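Long-range contacts in SusD-like carbohydrate binding protein (Bacteroides vulgatus, PDB 3LEW), which probably binds carbohydrate at the outer membrane as a member of the SusD family, helping the bacterium to capture glycans: residues 414-419 with 462-467; 50-55 with 408-413; 135-140 with 168-173; 467-472 with 488-493. All coordinates share one frame; numbering follows the deposited sequence. Where two conformers were deposited one is given.

Contact 1 (414-419 with 462-467)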
loop_
_atom_site.group_PDB
_atom_site.type_symbol
_atom_site.label_atom_id
_atom_site.label_comp_id
_atom_site.label_asym_id
_atom_site.label_seq_id
_atom_site.Cartn_x
_atom_site.Cartn_y
_atom_site.Cartn_z
ATOM N N ARG A 414 -3.613 10.785 5.556
ATOM C CA ARG A 414 -2.484 11.648 5.967
ATOM C C ARG A 414 -2.603 13.086 5.473
ATOM O O ARG A 414 -2.137 14.015 6.121
ATOM C CB ARG A 414 -1.164 11.028 5.561
ATOM C CG ARG A 414 -0.843 11.154 4.065
ATOM C CD ARG A 414 0.392 10.375 3.678
ATOM N NE ARG A 414 0.613 10.530 2.247
ATOM C CZ ARG A 414 1.257 11.557 1.690
ATOM N NH1 ARG A 414 1.833 12.471 2.422
ATOM N NH2 ARG A 414 1.329 11.645 0.362
ATOM N N ASN A 415 -3.251 13.295 4.337
ATOM C CA ASN A 415 -3.400 14.651 3.780
ATOM C C ASN A 415 -4.703 15.360 4.215
ATOM O O ASN A 415 -4.958 16.497 3.811
ATOM C CB ASN A 415 -3.344 14.596 2.254
ATOM C CG ASN A 415 -2.027 14.056 1.726
ATOM O OD1 ASN A 415 -0.994 14.194 2.354
ATOM N ND2 ASN A 415 -2.066 13.507 0.515
ATOM N N GLN A 416 -5.540 14.667 4.994
ATOM C CA GLN A 416 -6.860 15.191 5.413
ATOM C C GLN A 416 -7.692 15.582 4.198
ATOM O O GLN A 416 -8.346 16.631 4.164
ATOM C CB GLN A 416 -6.737 16.325 6.429
ATOM C CG GLN A 416 -6.065 15.896 7.713
ATOM C CD GLN A 416 -6.077 16.973 8.754
ATOM O OE1 GLN A 416 -7.159 17.414 9.228
ATOM N NE2 GLN A 416 -4.897 17.447 9.106
ATOM N N GLN A 417 -7.685 14.707 3.198
ATOM C CA GLN A 417 -8.443 14.952 2.002
ATOM C C GLN A 417 -9.760 14.231 2.067
ATOM O O GLN A 417 -10.007 13.465 2.999
ATOM C CB GLN A 417 -7.617 14.530 0.780
ATOM C CG GLN A 417 -6.516 15.530 0.437
ATOM C CD GLN A 417 -5.750 15.072 -0.770
ATOM O OE1 GLN A 417 -5.009 14.086 -0.708
ATOM N NE2 GLN A 417 -5.950 15.761 -1.898
ATOM N N THR A 418 -10.643 14.527 1.105
ATOM C CA THR A 418 -11.873 13.766 0.993
ATOM C C THR A 418 -11.860 12.871 -0.227
ATOM O O THR A 418 -11.263 13.169 -1.256
ATOM C CB THR A 418 -13.117 14.646 0.967
ATOM O OG1 THR A 418 -14.286 13.806 1.058
ATOM C CG2 THR A 418 -13.168 15.552 -0.305
ATOM N N VAL A 419 -12.498 11.711 -0.096
ATOM C CA VAL A 419 -12.838 10.855 -1.228
ATOM C C VAL A 419 -13.720 11.645 -2.167
ATOM O O VAL A 419 -14.608 12.356 -1.708
ATOM C CB VAL A 419 -13.644 9.623 -0.747
ATOM C CG1 VAL A 419 -14.369 8.904 -1.934
ATOM C CG2 VAL A 419 -12.728 8.690 -0.005
ATOM N N CYS A 462 -16.326 13.354 3.332
ATOM C CA CYS A 462 -15.668 14.505 3.943
ATOM C C CYS A 462 -14.292 14.061 4.454
ATOM O O CYS A 462 -14.000 12.861 4.535
ATOM C CB CYS A 462 -16.525 15.027 5.106
ATOM S SG CYS A 462 -16.709 13.927 6.493
ATOM N N PRO A 463 -13.409 15.026 4.765
ATOM C CA PRO A 463 -12.179 14.639 5.418
ATOM C C PRO A 463 -12.395 14.073 6.829
ATOM O O PRO A 463 -13.373 14.361 7.515
ATOM C CB PRO A 463 -11.381 15.970 5.505
ATOM C CG PRO A 463 -12.069 16.900 4.573
ATOM C CD PRO A 463 -13.485 16.484 4.536
ATOM N N ASN A 464 -11.460 13.237 7.244
ATOM C CA ASN A 464 -11.394 12.798 8.622
ATOM C C ASN A 464 -12.661 12.075 9.084
ATOM O O ASN A 464 -13.155 12.275 10.210
ATOM C CB ASN A 464 -11.073 13.968 9.535
ATOM C CG ASN A 464 -9.719 14.619 9.250
ATOM O OD1 ASN A 464 -8.753 13.966 8.841
ATOM N ND2 ASN A 464 -9.647 15.933 9.485
ATOM N N SER A 465 -13.195 11.239 8.215
ATOM C CA SER A 465 -14.375 10.422 8.548
ATOM C C SER A 465 -13.995 9.172 9.309
ATOM O O SER A 465 -13.009 8.521 8.970
ATOM C CB SER A 465 -15.088 10.009 7.245
ATOM O OG SER A 465 -16.159 9.093 7.478
ATOM N N LYS A 466 -14.853 8.784 10.258
ATOM C CA LYS A 466 -14.753 7.476 10.908
ATOM C C LYS A 466 -14.673 6.327 9.921
ATOM O O LYS A 466 -14.087 5.310 10.220
ATOM C CB LYS A 466 -15.948 7.244 11.872
ATOM C CG LYS A 466 -17.281 6.981 11.222
ATOM C CD LYS A 466 -18.435 7.067 12.254
ATOM C CE LYS A 466 -19.767 6.643 11.633
ATOM N NZ LYS A 466 -20.953 6.793 12.569
ATOM N N TYR A 467 -15.258 6.488 8.740
ATOM C CA TYR A 467 -15.258 5.410 7.762
ATOM C C TYR A 467 -13.883 5.130 7.125
ATOM O O TYR A 467 -13.712 4.117 6.442
ATOM C CB TYR A 467 -16.324 5.653 6.688
ATOM C CG TYR A 467 -17.731 5.542 7.215
ATOM C CD1 TYR A 467 -18.293 4.288 7.466
ATOM C CD2 TYR A 467 -18.528 6.687 7.458
ATOM C CE1 TYR A 467 -19.579 4.161 7.966
ATOM C CE2 TYR A 467 -19.814 6.561 7.951
ATOM C CZ TYR A 467 -20.331 5.296 8.207
ATOM O OH TYR A 467 -21.620 5.139 8.643
HETATM O O HOH W 1 -9.208 12.669 5.484
#
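Gln416 and Asn464 join their side-chain amides across two loops, and Pro463 settles beside the backbone of 416-418. Asn464 ND2 donates to Gln416 OE1 at 2.9 Å in an almost straight bond (174° at the hydrogen); the acceptor lies in the Asn464 amide plane, while the two amides are turned 35° apart. With CG anti to its carbonyl carbon and the chain extended beyond, Gln416 carries OE1 to Asn464, whose OD1 rests 3.5 Å from Gln416 CG. The closer packing is around the proline. Pro463 CB lies 3.4 Å from Gln416 O. Pro463 CA makes a CH...O contact of 3.5 Å with Gln417 O, and Pro463 CD faces Thr418 CB. On the inner side, next to the proline, a bridging water accepts from Asn464 N and donates to Gln417 O. The looser side is the outer one, where the exposed Pro463 ring and the partly exposed Gln416 and Asn464 side chains lie. With an alanine at Gln416, the Asn464 amide would probably lose its acceptor and be freer to turn. Gln416, the first residue past helix 408-414, closes it in a Schellman motif. The contact lies at the surface: Trp395 of helix 387-401 touches Gln417, and the loop carrying 462-467 links strand 440-448 to helix 474-479.

Contact 2 (50-55 with 408-413)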
loop_
_atom_site.group_PDB
_atom_site.type_symbol
_atom_site.label_atom_id
_atom_site.label_comp_id
_atom_site.label_asym_id
_atom_site.label_seq_id
_atom_site.Cartn_x
_atom_site.Cartn_y
_atom_site.Cartn_z
ATOM N N ARG A 50 -5.187 -3.734 -1.057
ATOM C CA ARG A 50 -6.365 -3.718 -1.908
ATOM C C ARG A 50 -7.515 -2.934 -1.266
ATOM O O ARG A 50 -8.164 -2.111 -1.934
ATOM C CB ARG A 50 -6.804 -5.177 -2.280
ATOM C CG ARG A 50 -6.258 -5.729 -3.600
ATOM C CD ARG A 50 -4.746 -6.019 -3.615
ATOM N NE ARG A 50 -3.954 -4.808 -3.881
ATOM C CZ ARG A 50 -2.630 -4.760 -3.879
ATOM N NH1 ARG A 50 -1.886 -5.829 -3.542
ATOM N NH2 ARG A 50 -2.020 -3.625 -4.204
ATOM N N ALA A 51 -7.766 -3.159 0.021
ATOM C CA ALA A 51 -8.747 -2.382 0.763
ATOM C C ALA A 51 -8.477 -0.895 0.621
ATOM O O ALA A 51 -9.406 -0.114 0.377
ATOM C CB ALA A 51 -8.772 -2.788 2.279
ATOM N N ASN A 52 -7.209 -0.519 0.754
ATOM C CA ASN A 52 -6.790 0.872 0.697
ATOM C C ASN A 52 -7.172 1.570 -0.602
ATOM O O ASN A 52 -7.528 2.730 -0.590
ATOM C CB ASN A 52 -5.287 1.049 0.953
ATOM C CG ASN A 52 -4.876 0.682 2.403
ATOM O OD1 ASN A 52 -5.754 0.439 3.269
ATOM N ND2 ASN A 52 -3.557 0.511 2.624
ATOM N N ASP A 53 -7.063 0.868 -1.712
ATOM C CA ASP A 53 -7.460 1.423 -2.990
ATOM C C ASP A 53 -8.946 1.383 -3.221
ATOM O O ASP A 53 -9.487 2.300 -3.837
ATOM C CB ASP A 53 -6.683 0.717 -4.133
ATOM C CG ASP A 53 -5.208 1.080 -4.123
ATOM O OD1 ASP A 53 -4.850 2.245 -3.776
ATOM O OD2 ASP A 53 -4.392 0.213 -4.481
ATOM N N ALA A 54 -9.637 0.330 -2.755
ATOM C CA ALA A 54 -11.082 0.279 -2.840
ATOM C C ALA A 54 -11.709 1.446 -2.073
ATOM O O ALA A 54 -12.768 1.947 -2.435
ATOM C CB ALA A 54 -11.629 -1.098 -2.301
HETATM N N MSE A 55 -11.020 1.918 -1.049
HETATM C CA MSE A 55 -11.524 3.023 -0.232
HETATM C C MSE A 55 -11.041 4.431 -0.714
HETATM O O MSE A 55 -10.995 5.382 0.073
HETATM C CB MSE A 55 -11.106 2.691 1.197
HETATM C CG MSE A 55 -11.870 1.464 1.741
HETATM SE SE MSE A 55 -11.184 0.830 3.394
HETATM C CE MSE A 55 -11.706 2.263 4.600
ATOM N N SER A 408 -4.251 4.684 -1.836
ATOM C CA SER A 408 -5.301 5.722 -1.941
ATOM C C SER A 408 -5.826 6.185 -0.582
ATOM O O SER A 408 -5.871 7.375 -0.299
ATOM C CB SER A 408 -6.498 5.292 -2.798
ATOM O OG SER A 408 -6.119 4.902 -4.127
ATOM N N LEU A 409 -6.208 5.240 0.281
ATOM C CA LEU A 409 -6.739 5.604 1.619
ATOM C C LEU A 409 -5.656 6.227 2.470
ATOM O O LEU A 409 -5.922 7.100 3.282
ATOM C CB LEU A 409 -7.274 4.371 2.329
ATOM C CG LEU A 409 -7.856 4.563 3.748
ATOM C CD1 LEU A 409 -9.167 5.410 3.735
ATOM C CD2 LEU A 409 -8.097 3.161 4.411
ATOM N N ILE A 410 -4.419 5.745 2.318
ATOM C CA ILE A 410 -3.308 6.237 3.155
ATOM C C ILE A 410 -3.059 7.710 2.899
ATOM O O ILE A 410 -2.902 8.503 3.815
ATOM C CB ILE A 410 -1.989 5.451 2.841
ATOM C CG1 ILE A 410 -2.189 3.941 3.108
ATOM C CG2 ILE A 410 -0.789 6.110 3.544
ATOM C CD1 ILE A 410 -2.702 3.574 4.478
ATOM N N ASP A 411 -3.191 8.102 1.646
ATOM C CA ASP A 411 -3.075 9.509 1.251
ATOM C C ASP A 411 -4.257 10.342 1.700
ATOM O O ASP A 411 -4.068 11.453 2.171
ATOM C CB ASP A 411 -2.897 9.643 -0.243
ATOM C CG ASP A 411 -1.505 9.231 -0.713
ATOM O OD1 ASP A 411 -0.552 9.024 0.103
ATOM O OD2 ASP A 411 -1.349 9.095 -1.951
ATOM N N ILE A 412 -5.478 9.802 1.574
ATOM C CA ILE A 412 -6.700 10.475 2.047
ATOM C C ILE A 412 -6.586 10.818 3.551
ATOM O O ILE A 412 -6.885 11.946 4.001
ATOM C CB ILE A 412 -7.941 9.596 1.729
ATOM C CG1 ILE A 412 -8.246 9.751 0.221
ATOM C CG2 ILE A 412 -9.197 10.004 2.570
ATOM C CD1 ILE A 412 -9.207 8.722 -0.362
ATOM N N ILE A 413 -6.140 9.852 4.310
ATOM C CA ILE A 413 -5.932 10.001 5.769
ATOM C C ILE A 413 -4.820 11.035 6.049
ATOM O O ILE A 413 -5.067 12.050 6.686
ATOM C CB ILE A 413 -5.596 8.689 6.439
ATOM C CG1 ILE A 413 -6.815 7.742 6.494
ATOM C CG2 ILE A 413 -5.156 8.898 7.873
ATOM C CD1 ILE A 413 -6.515 6.272 6.978
HETATM O O HOH W 2 -8.776 4.657 -5.370
#
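The axes of helix segments 50-54 and 408-413 approach to 7.7 Å and cross at 61°, close enough for Leu409 N to donate to Asn52 O (3.0 Å), a bent bond of 135° whose donor stands above the carbonyl plane. Next to it, Asp53 OD1 accepts from Ser408 N at 3.2 Å, met nearly head-on to its C-O bond. The carboxylate thus sits at the start of helix 408-414, where it also receives weak bonds from Phe407 N and, through OD2, Gly406 N; its negative charge probably suits the positive end of that helix dipole. A water donates to both and so bridges the Asp53 carbonyl and the Ser408 hydroxyl. Leu409 carries the apolar part; with CG anti to the backbone N (chi1 179°), Leu409 CD2 meets the selenomethionine methyl, Met55 CE, at 3.7 Å, and lies beside Asn52 OD1. Asn52 crosses this leucine at about a right angle, and Asn52 ND2 rests 3.7 Å from Ile410 CD1. Both ends of that buried amide are satisfied, OD1 by the hydroxyl of Tyr470 and ND2 by Gly406 O. Met55 O, touched by Ile412 CD1, has no polar partner in the model. The crossing lies deep in the chain, with helix 111-135 touching Ile410, helix 68-71 packing on Ala51 and Ala54, and the loop residue Tyr468 against Ile412.

Contact 3 (135-140 with 168-173); sequences CYSFAI and SSVSEV
The first turn of helix 170-187, closed by a capping box, packs here against the loop that leaves helix 111-135. In the box Ser169 OG accepts from Glu172 N at 3.1 Å, and Glu172 OE1 accepts in return from Ser169 N, 31° out of the carboxylate plane. This caps the helix start, and Val170, the next residue, faces the loop. Val170 CB sits 3.6 Å from both CB and OG of Ser137, and with CG2 set opposite the backbone N, Val170 CG2 comes to lie 3.8 Å from Ser137 CB and near Phe138 O. Farther along, Ile140 lays its CG1 arm alongside Ser171: with chi1 at -164° and chi2 extended, Ile140 CD1 comes to 3.9 Å from Ser171 CA. In the conformer given, the Ser171 hydroxyl also lies beside this arm. A serine in place of Ile140 would probably open a gap beside Ser171 and leave that first turn less well covered. The hydroxyls find their bonds outside the pair, Ser137 OG with Val147 O and, again in the conformer given, Ser171 OG with Pro144 O, both in the segment that leads into and forms strand 147-149. A pentaethylene glycol, probably from the crystallisation liquor, lies close to Ile140. The two segments therefore meet by van der Waals contact, while the direct polar ties of the serine hydroxyls run to 144-147.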
loop_
_atom_site.group_PDB
_atom_site.type_symbol
_atom_site.label_atom_id
_atom_site.label_comp_id
_atom_site.label_asym_id
_atom_site.label_seq_id
_atom_site.Cartn_x
_atom_site.Cartn_y
_atom_site.Cartn_z
ATOM N N CYS A 135 -2.829 3.882 9.332
ATOM C CA CYS A 135 -4.171 3.350 9.078
ATOM C C CYS A 135 -5.154 3.419 10.266
ATOM O O CYS A 135 -6.340 3.354 10.078
ATOM C CB CYS A 135 -4.056 1.869 8.712
ATOM S SG CYS A 135 -3.310 1.559 7.104
ATOM N N TYR A 136 -4.636 3.447 11.498
ATOM C CA TYR A 136 -5.469 3.329 12.714
ATOM C C TYR A 136 -5.764 4.648 13.449
ATOM O O TYR A 136 -6.408 4.654 14.530
ATOM C CB TYR A 136 -4.825 2.326 13.698
ATOM C CG TYR A 136 -4.956 0.881 13.283
ATOM C CD1 TYR A 136 -4.232 0.356 12.191
ATOM C CD2 TYR A 136 -5.869 0.056 13.902
ATOM C CE1 TYR A 136 -4.359 -0.989 11.768
ATOM C CE2 TYR A 136 -6.018 -1.269 13.489
ATOM C CZ TYR A 136 -5.265 -1.775 12.406
ATOM O OH TYR A 136 -5.433 -3.058 12.072
ATOM N N SER A 137 -5.300 5.754 12.880
ATOM C CA SER A 137 -5.534 7.074 13.437
ATOM C C SER A 137 -5.622 8.066 12.272
ATOM O O SER A 137 -5.069 7.842 11.185
ATOM C CB SER A 137 -4.371 7.511 14.306
ATOM O OG SER A 137 -4.011 6.597 15.347
ATOM N N PHE A 138 -6.291 9.175 12.518
ATOM C CA PHE A 138 -6.225 10.312 11.598
ATOM C C PHE A 138 -4.809 10.913 11.603
ATOM O O PHE A 138 -3.924 10.515 12.410
ATOM C CB PHE A 138 -7.281 11.387 11.940
ATOM C CG PHE A 138 -8.691 10.882 11.850
ATOM C CD1 PHE A 138 -9.174 10.372 10.647
ATOM C CD2 PHE A 138 -9.523 10.898 12.956
ATOM C CE1 PHE A 138 -10.474 9.922 10.535
ATOM C CE2 PHE A 138 -10.827 10.428 12.871
ATOM C CZ PHE A 138 -11.308 9.962 11.643
ATOM N N ALA A 139 -4.574 11.798 10.644
ATOM C CA ALA A 139 -3.236 12.396 10.412
ATOM C C ALA A 139 -2.598 12.884 11.712
ATOM O O ALA A 139 -3.280 13.375 12.634
ATOM C CB ALA A 139 -3.330 13.537 9.421
ATOM N N ILE A 140 -1.274 12.789 11.753
ATOM C CA ILE A 140 -0.513 13.220 12.918
ATOM C C ILE A 140 -0.728 14.711 13.241
ATOM O O ILE A 140 -0.615 15.114 14.401
ATOM C CB ILE A 140 0.981 12.834 12.703
ATOM C CG1 ILE A 140 1.739 12.902 14.003
ATOM C CG2 ILE A 140 1.637 13.720 11.648
ATOM C CD1 ILE A 140 3.206 12.407 13.912
ATOM N N SER A 168 -0.548 3.375 22.583
ATOM C CA SER A 168 0.227 4.616 22.403
ATOM C C SER A 168 -0.484 5.505 21.400
ATOM O O SER A 168 -1.373 5.040 20.716
ATOM C CB SER A 168 1.622 4.291 21.898
ATOM O OG SER A 168 2.318 3.575 22.891
ATOM N N SER A 169 -0.044 6.757 21.289
ATOM C CA SER A 169 -0.658 7.734 20.390
ATOM C C SER A 169 -0.079 7.597 19.004
ATOM O O SER A 169 0.987 6.976 18.803
ATOM C CB SER A 169 -0.387 9.157 20.812
ATOM O OG SER A 169 1.002 9.468 20.711
ATOM N N VAL A 170 -0.763 8.225 18.048
ATOM C CA VAL A 170 -0.287 8.197 16.660
ATOM C C VAL A 170 1.115 8.794 16.535
ATOM O O VAL A 170 1.970 8.208 15.821
ATOM C CB VAL A 170 -1.303 8.872 15.677
ATOM C CG1 VAL A 170 -1.610 10.322 16.094
ATOM C CG2 VAL A 170 -0.799 8.789 14.210
ATOM N N SER A 171 1.416 9.868 17.267
ATOM C CA SER A 171 2.771 10.446 17.238
ATOM C C SER A 171 3.797 9.435 17.782
ATOM O O SER A 171 4.898 9.286 17.235
ATOM C CB SER A 171 2.850 11.734 18.057
ATOM O OG SER A 171 2.090 12.780 17.480
ATOM N N GLU A 172 3.427 8.743 18.858
ATOM C CA GLU A 172 4.337 7.772 19.467
ATOM C C GLU A 172 4.596 6.555 18.566
ATOM O O GLU A 172 5.724 6.057 18.497
ATOM C CB GLU A 172 3.814 7.324 20.822
ATOM C CG GLU A 172 3.904 8.392 21.875
ATOM C CD GLU A 172 3.149 8.093 23.161
ATOM O OE1 GLU A 172 2.194 7.275 23.143
ATOM O OE2 GLU A 172 3.487 8.766 24.173
ATOM N N VAL A 173 3.575 6.094 17.856
ATOM C CA VAL A 173 3.731 4.951 16.971
ATOM C C VAL A 173 4.561 5.355 15.764
ATOM O O VAL A 173 5.453 4.591 15.328
ATOM C CB VAL A 173 2.402 4.305 16.586
ATOM C CG1 VAL A 173 2.611 3.164 15.604
ATOM C CG2 VAL A 173 1.689 3.787 17.838
#

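Contact 4 (467-472 with 488-493)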
loop_
_atom_site.group_PDB
_atom_site.type_symbol
_atom_site.label_atom_id
_atom_site.label_comp_id
_atom_site.label_asym_id
_atom_site.label_seq_id
_atom_site.Cartn_x
_atom_site.Cartn_y
_atom_site.Cartn_z
ATOM N N TYR A 467 -15.258 6.488 8.740
ATOM C CA TYR A 467 -15.258 5.410 7.762
ATOM C C TYR A 467 -13.883 5.130 7.125
ATOM O O TYR A 467 -13.712 4.117 6.442
ATOM C CB TYR A 467 -16.324 5.653 6.688
ATOM C CG TYR A 467 -17.731 5.542 7.215
ATOM C CD1 TYR A 467 -18.293 4.288 7.466
ATOM C CD2 TYR A 467 -18.528 6.687 7.458
ATOM C CE1 TYR A 467 -19.579 4.161 7.966
ATOM C CE2 TYR A 467 -19.814 6.561 7.951
ATOM C CZ TYR A 467 -20.331 5.296 8.207
ATOM O OH TYR A 467 -21.620 5.139 8.643
ATOM N N TYR A 468 -12.917 6.033 7.335
ATOM C CA TYR A 468 -11.585 5.857 6.778
ATOM C C TYR A 468 -10.667 4.990 7.631
ATOM O O TYR A 468 -9.685 4.516 7.129
ATOM C CB TYR A 468 -10.903 7.208 6.569
ATOM C CG TYR A 468 -11.584 8.170 5.611
ATOM C CD1 TYR A 468 -12.343 7.709 4.523
ATOM C CD2 TYR A 468 -11.338 9.544 5.688
ATOM C CE1 TYR A 468 -12.946 8.598 3.647
ATOM C CE2 TYR A 468 -11.978 10.465 4.816
ATOM C CZ TYR A 468 -12.739 9.974 3.763
ATOM O OH TYR A 468 -13.359 10.844 2.860
ATOM N N LEU A 469 -10.932 4.863 8.933
ATOM C CA LEU A 469 -9.905 4.237 9.794
ATOM C C LEU A 469 -10.041 2.752 10.026
ATOM O O LEU A 469 -11.165 2.231 10.230
ATOM C CB LEU A 469 -9.847 4.937 11.146
ATOM C CG LEU A 469 -9.587 6.428 11.169
ATOM C CD1 LEU A 469 -9.500 6.897 12.682
ATOM C CD2 LEU A 469 -8.348 6.750 10.402
ATOM N N TYR A 470 -8.900 2.060 10.047
ATOM C CA TYR A 470 -8.876 0.688 10.576
ATOM C C TYR A 470 -9.100 0.784 12.096
ATOM O O TYR A 470 -8.853 1.846 12.710
ATOM C CB TYR A 470 -7.561 -0.008 10.298
ATOM C CG TYR A 470 -7.338 -0.456 8.845
ATOM C CD1 TYR A 470 -7.289 0.451 7.796
ATOM C CD2 TYR A 470 -7.050 -1.784 8.569
ATOM C CE1 TYR A 470 -6.999 0.028 6.444
ATOM C CE2 TYR A 470 -6.787 -2.212 7.267
ATOM C CZ TYR A 470 -6.776 -1.305 6.215
ATOM O OH TYR A 470 -6.467 -1.788 4.942
ATOM N N ARG A 471 -9.676 -0.262 12.660
ATOM C CA ARG A 471 -10.098 -0.303 14.061
ATOM C C ARG A 471 -9.457 -1.411 14.877
ATOM O O ARG A 471 -9.317 -2.544 14.463
ATOM C CB ARG A 471 -11.617 -0.489 14.099
ATOM C CG ARG A 471 -12.356 0.628 13.364
ATOM C CD ARG A 471 -13.858 0.494 13.482
ATOM N NE ARG A 471 -14.320 0.679 14.858
ATOM C CZ ARG A 471 -15.591 0.727 15.235
ATOM N NH1 ARG A 471 -16.573 0.590 14.340
ATOM N NH2 ARG A 471 -15.893 0.918 16.534
ATOM N N ILE A 472 -9.090 -1.072 16.102
ATOM C CA ILE A 472 -8.711 -2.078 17.081
ATOM C C ILE A 472 -9.856 -3.099 17.153
ATOM O O ILE A 472 -11.066 -2.738 17.126
ATOM C CB ILE A 472 -8.426 -1.419 18.442
ATOM C CG1 ILE A 472 -7.249 -0.435 18.315
ATOM C CG2 ILE A 472 -8.195 -2.482 19.489
ATOM C CD1 ILE A 472 -7.065 0.578 19.444
ATOM N N PRO A 488 -7.848 8.025 25.039
ATOM C CA PRO A 488 -9.180 7.465 24.940
ATOM C C PRO A 488 -9.620 7.069 23.523
ATOM O O PRO A 488 -9.161 7.626 22.531
ATOM C CB PRO A 488 -10.078 8.612 25.420
ATOM C CG PRO A 488 -9.304 9.855 25.042
ATOM C CD PRO A 488 -7.872 9.459 25.393
ATOM N N LYS A 489 -10.528 6.105 23.471
ATOM C CA LYS A 489 -11.137 5.696 22.243
ATOM C C LYS A 489 -11.820 6.925 21.637
ATOM O O LYS A 489 -12.407 7.745 22.355
ATOM C CB LYS A 489 -12.191 4.595 22.537
ATOM C CG LYS A 489 -12.911 4.046 21.334
ATOM C CD LYS A 489 -13.776 2.843 21.738
ATOM C CE LYS A 489 -14.436 2.182 20.580
ATOM N NZ LYS A 489 -15.139 0.953 21.013
ATOM N N LEU A 490 -11.749 7.060 20.325
ATOM C CA LEU A 490 -12.331 8.238 19.669
ATOM C C LEU A 490 -13.835 8.293 19.918
ATOM O O LEU A 490 -14.543 7.253 19.814
ATOM C CB LEU A 490 -12.044 8.216 18.163
ATOM C CG LEU A 490 -10.605 8.305 17.689
ATOM C CD1 LEU A 490 -10.601 8.416 16.144
ATOM C CD2 LEU A 490 -9.836 9.495 18.339
ATOM N N SER A 491 -14.333 9.493 20.254
ATOM C CA SER A 491 -15.734 9.705 20.578
ATOM C C SER A 491 -16.650 9.644 19.379
ATOM O O SER A 491 -17.856 9.743 19.538
ATOM C CB SER A 491 -15.935 11.092 21.229
ATOM O OG SER A 491 -15.132 11.176 22.405
ATOM N N ILE A 492 -16.080 9.535 18.188
ATOM C CA ILE A 492 -16.875 9.376 16.970
ATOM C C ILE A 492 -17.533 7.983 16.905
ATOM O O ILE A 492 -18.502 7.793 16.179
ATOM C CB ILE A 492 -16.039 9.621 15.698
ATOM C CG1 ILE A 492 -14.915 8.559 15.579
ATOM C CG2 ILE A 492 -15.525 11.077 15.693
ATOM C CD1 ILE A 492 -13.909 8.746 14.405
ATOM N N TYR A 493 -16.984 7.008 17.642
ATOM C CA TYR A 493 -17.544 5.645 17.648
ATOM C C TYR A 493 -18.659 5.550 18.667
ATOM O O TYR A 493 -18.485 5.925 19.840
ATOM C CB TYR A 493 -16.433 4.620 17.927
ATOM C CG TYR A 493 -15.376 4.556 16.847
ATOM C CD1 TYR A 493 -15.707 4.197 15.556
ATOM C CD2 TYR A 493 -14.042 4.850 17.124
ATOM C CE1 TYR A 493 -14.755 4.141 14.564
ATOM C CE2 TYR A 493 -13.070 4.789 16.150
ATOM C CZ TYR A 493 -13.422 4.452 14.864
ATOM O OH TYR A 493 -12.459 4.389 13.909
HETATM O O HOH W 3 -13.282 3.273 11.623
HETATM O O HOH W 4 -9.936 3.487 14.605
#
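Leu469 comes first in this contact, Leu469 CB lying 3.8 Å from Tyr493 OH and Leu469 CD1 3.9 Å from Leu490 CD1, the two leucines crossing at about a right angle. Its carbonyl also takes a bond from a water that in turn accepts from Tyr493 OH at 2.7 Å, in the plane of the ring. A second water donates to Tyr470 O and to the same hydroxyl, so two waters tie Tyr493 OH to successive carbonyls. Arg471 then lies flat on the tyrosine. Bent at chi3 (66°), its chain brings the guanidinium over one ring face, with planes 10° apart and Arg471 NH2 3.4 Å from Tyr493 CD1; the cation-pi contact is off-centre, Arg471 CZ standing 4.0 Å from the ring centroid. NH1 and NH2 bond to Tyr77 O and Lys495 O, which should hold the group in this plane. Lys489 NZ is 4.5 Å from Arg471 NH2, a like-charge approach probably eased by the salt bridge from the lysine to Glu477. The C-terminal tail is thus laid back on the loop between strand 440-448 and helix 474-479, whose inner side meets helix 408-414 through Leu469 and helices 46-54 and 81-103 through Tyr470.

How the contacts relate
Residues 467-472 tie the four sites together, whose centres lie about 10 to 16 Å from one another. They share Tyr467 with contact 1, where Tyr468 OH bonds to Val419 N and, weakly, to Cys462 O; the backbone N of Tyr470 bonds to Cys135 O of contact 3. Contact 2, about 8 Å from the chain centre, is the innermost, while the centres of contacts 1 and 3 are about 17 Å out and that of contact 4 about 21 Å. Along the chain, contact 3 is nested within the long loop closed by contact 2, and contacts 1 and 4 follow. Contact 2 joins helix 46-54, from the N-terminal part of this SusD-like protein, to helix 408-414 from its C-terminal part, and loop 467-472 packs on both.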